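Hypothetical protein Atu2144 (Agrobacterium tumefaciens, PDB 2ODF) is of unknown function but belongs to the N-formylglutamate amidohydrolase family, so it probably hydrolyses an amide bond in a small N-acylated substrate. Local coordinates at residues V16-A21 with H131-E136. Sequence-based numbering, arbitrary orientation.
Sequences VGVENA and HDRVSE
Arg133, on helix 116-143, faces Val16 and Val18 of edge strand 16-19, the backbones coming nearest at Val16 and Arg133, whose CA atoms lie 7.8 Å apart. That gap is bridged by side chains alone. Val16 and Val18, two residues apart on an extended strand, both direct their CB toward the helix, while Gly17 between them hydrogen-bonds through its backbone to Tyr79 of the neighbouring strand 77-80.

Val18 makes the closer contact. With its CG1 anti to the backbone N (chi1 174°), CG2 is left anti to the carbonyl carbon and rests over the centre of one face of the Arg133 guanidinium, 3.6 Å from CZ and 3.5 Å from NH2 of that arginine. A methyl group can sit on this face because the N-H bonds of a guanidinium spread within its plane and are not covered by packing from above. The arginine reaches this position with CG anti to its own backbone N; a bend at chi2 (67°) lifts CD away from the strand, and the chain crosses Val18 obliquely, presenting a guanidinium face to its CG2.

Nearer the helix, the aliphatic part of the same side chain takes over. CG of Arg133 lies 4.2 Å from Val16 CG1 and 4.1 Å from Val18 CG2, both looser van der Waals contacts. Arginine thus suits this half-buried margin, offering its CG methylene to both valines and the face of its guanidinium to Val18. The branched valines favour the extended backbone, and Val16, buried, also packs on Pro129 and Phe130 of the helix and on Val78.

The contact is helix-on-sheet packing at the margin of an alpha/beta fold: helix 116-143 packs on one face of the mixed central sheet, at its outermost strand 16-19, with Val134 reaching Val78 on the neighbouring antiparallel strand 77-80.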
loop_
_atom_site.group_PDB
_atom_site.type_symbol
_atom_site.label_atom_id
_atom_site.label_comp_id
_atom_site.label_asym_id
_atom_site.label_seq_id
_atom_site.Cartn_x
_atom_site.Cartn_y
_atom_site.Cartn_z
ATOM N N VAL A 16 7.067 -13.142 -2.772
ATOM C CA VAL A 16 8.473 -12.728 -2.820
ATOM C C VAL A 16 9.385 -13.946 -2.787
ATOM O O VAL A 16 9.191 -14.829 -1.980
ATOM C CB VAL A 16 8.853 -11.811 -1.646
ATOM C CG1 VAL A 16 10.290 -11.292 -1.823
ATOM C CG2 VAL A 16 7.856 -10.626 -1.512
ATOM N N GLY A 17 10.316 -14.014 -3.739
ATOM C CA GLY A 17 11.373 -15.008 -3.744
ATOM C C GLY A 17 12.683 -14.411 -3.278
ATOM O O GLY A 17 12.974 -13.239 -3.548
ATOM N N VAL A 18 13.460 -15.180 -2.526
ATOM C CA VAL A 18 14.797 -14.720 -2.140
ATOM C C VAL A 18 15.735 -15.890 -2.354
ATOM O O VAL A 18 15.433 -16.998 -1.922
ATOM C CB VAL A 18 14.876 -14.213 -0.685
ATOM C CG1 VAL A 18 16.349 -13.886 -0.281
ATOM C CG2 VAL A 18 13.967 -12.987 -0.481
ATOM N N GLU A 19 16.820 -15.634 -3.057
ATOM C CA GLU A 19 17.832 -16.617 -3.313
ATOM C C GLU A 19 19.181 -16.123 -2.820
ATOM O O GLU A 19 19.449 -14.966 -2.827
ATOM C CB GLU A 19 17.848 -17.011 -4.778
ATOM C CG GLU A 19 16.675 -17.895 -5.200
ATOM C CD GLU A 19 16.615 -18.112 -6.699
ATOM O OE1 GLU A 19 17.562 -17.749 -7.378
ATOM O OE2 GLU A 19 15.635 -18.658 -7.188
ATOM N N ASN A 20 19.983 -17.042 -2.322
ATOM C CA ASN A 20 21.268 -16.677 -1.768
ATOM C C ASN A 20 21.093 -15.692 -0.605
ATOM O O ASN A 20 21.822 -14.783 -0.483
ATOM C CB ASN A 20 22.126 -16.131 -2.892
ATOM C CG ASN A 20 23.499 -16.702 -2.910
ATOM O OD1 ASN A 20 23.821 -17.503 -2.104
ATOM N ND2 ASN A 20 24.320 -16.244 -3.815
ATOM N N ALA A 21 20.094 -15.932 0.235
ATOM C CA ALA A 21 19.772 -15.062 1.385
ATOM C C ALA A 21 21.006 -14.783 2.249
ATOM O O ALA A 21 21.269 -13.642 2.678
ATOM C CB ALA A 21 18.655 -15.691 2.235
ATOM N N HIS A 131 8.639 -4.879 -1.155
ATOM C CA HIS A 131 9.440 -3.819 -0.662
ATOM C C HIS A 131 9.822 -3.965 0.790
ATOM O O HIS A 131 10.867 -3.576 1.166
ATOM C CB HIS A 131 8.862 -2.481 -1.041
ATOM C CG HIS A 131 8.894 -2.224 -2.510
ATOM N ND1 HIS A 131 10.053 -1.981 -3.189
ATOM C CD2 HIS A 131 7.918 -2.257 -3.434
ATOM C CE1 HIS A 131 9.784 -1.851 -4.467
ATOM N NE2 HIS A 131 8.494 -2.001 -4.637
ATOM N N ASP A 132 8.953 -4.538 1.591
ATOM C CA ASP A 132 9.240 -4.753 2.984
ATOM C C ASP A 132 10.433 -5.730 3.132
ATOM O O ASP A 132 11.216 -5.603 3.988
ATOM C CB ASP A 132 8.015 -5.268 3.734
ATOM C CG ASP A 132 7.050 -4.156 4.181
ATOM O OD1 ASP A 132 7.303 -2.984 3.973
ATOM O OD2 ASP A 132 6.054 -4.493 4.757
ATOM N N ARG A 133 10.480 -6.726 2.291
ATOM C CA ARG A 133 11.514 -7.715 2.394
ATOM C C ARG A 133 12.844 -7.114 1.976
ATOM O O ARG A 133 13.807 -7.344 2.576
ATOM C CB ARG A 133 11.205 -8.904 1.520
ATOM C CG ARG A 133 12.153 -10.019 1.679
ATOM C CD ARG A 133 12.052 -10.633 3.020
ATOM N NE ARG A 133 12.720 -11.902 3.033
ATOM C CZ ARG A 133 12.179 -13.029 2.608
ATOM N NH1 ARG A 133 10.957 -13.040 2.160
ATOM N NH2 ARG A 133 12.857 -14.147 2.652
ATOM N N VAL A 134 12.846 -6.333 0.916
ATOM C CA VAL A 134 14.035 -5.648 0.477
ATOM C C VAL A 134 14.521 -4.758 1.611
ATOM O O VAL A 134 15.624 -4.810 2.007
ATOM C CB VAL A 134 13.760 -4.860 -0.775
ATOM C CG1 VAL A 134 14.898 -4.002 -1.126
ATOM C CG2 VAL A 134 13.337 -5.772 -1.913
ATOM N N SER A 135 13.631 -3.982 2.174
ATOM C CA SER A 135 13.966 -3.136 3.284
ATOM C C SER A 135 14.513 -3.895 4.519
ATOM O O SER A 135 15.392 -3.453 5.192
ATOM C CB SER A 135 12.747 -2.312 3.666
ATOM O OG SER A 135 12.490 -1.354 2.702
ATOM N N GLU A 136 13.932 -5.030 4.804
ATOM C CA GLU A 136 14.343 -5.832 5.967
ATOM C C GLU A 136 15.786 -6.341 5.800
ATOM O O GLU A 136 16.596 -6.273 6.735
ATOM C CB GLU A 136 13.352 -6.975 6.193
ATOM C CG GLU A 136 13.650 -7.836 7.420
ATOM C CD GLU A 136 12.595 -8.932 7.624
ATOM O OE1 GLU A 136 11.630 -9.000 6.789
ATOM O OE2 GLU A 136 12.711 -9.674 8.640
#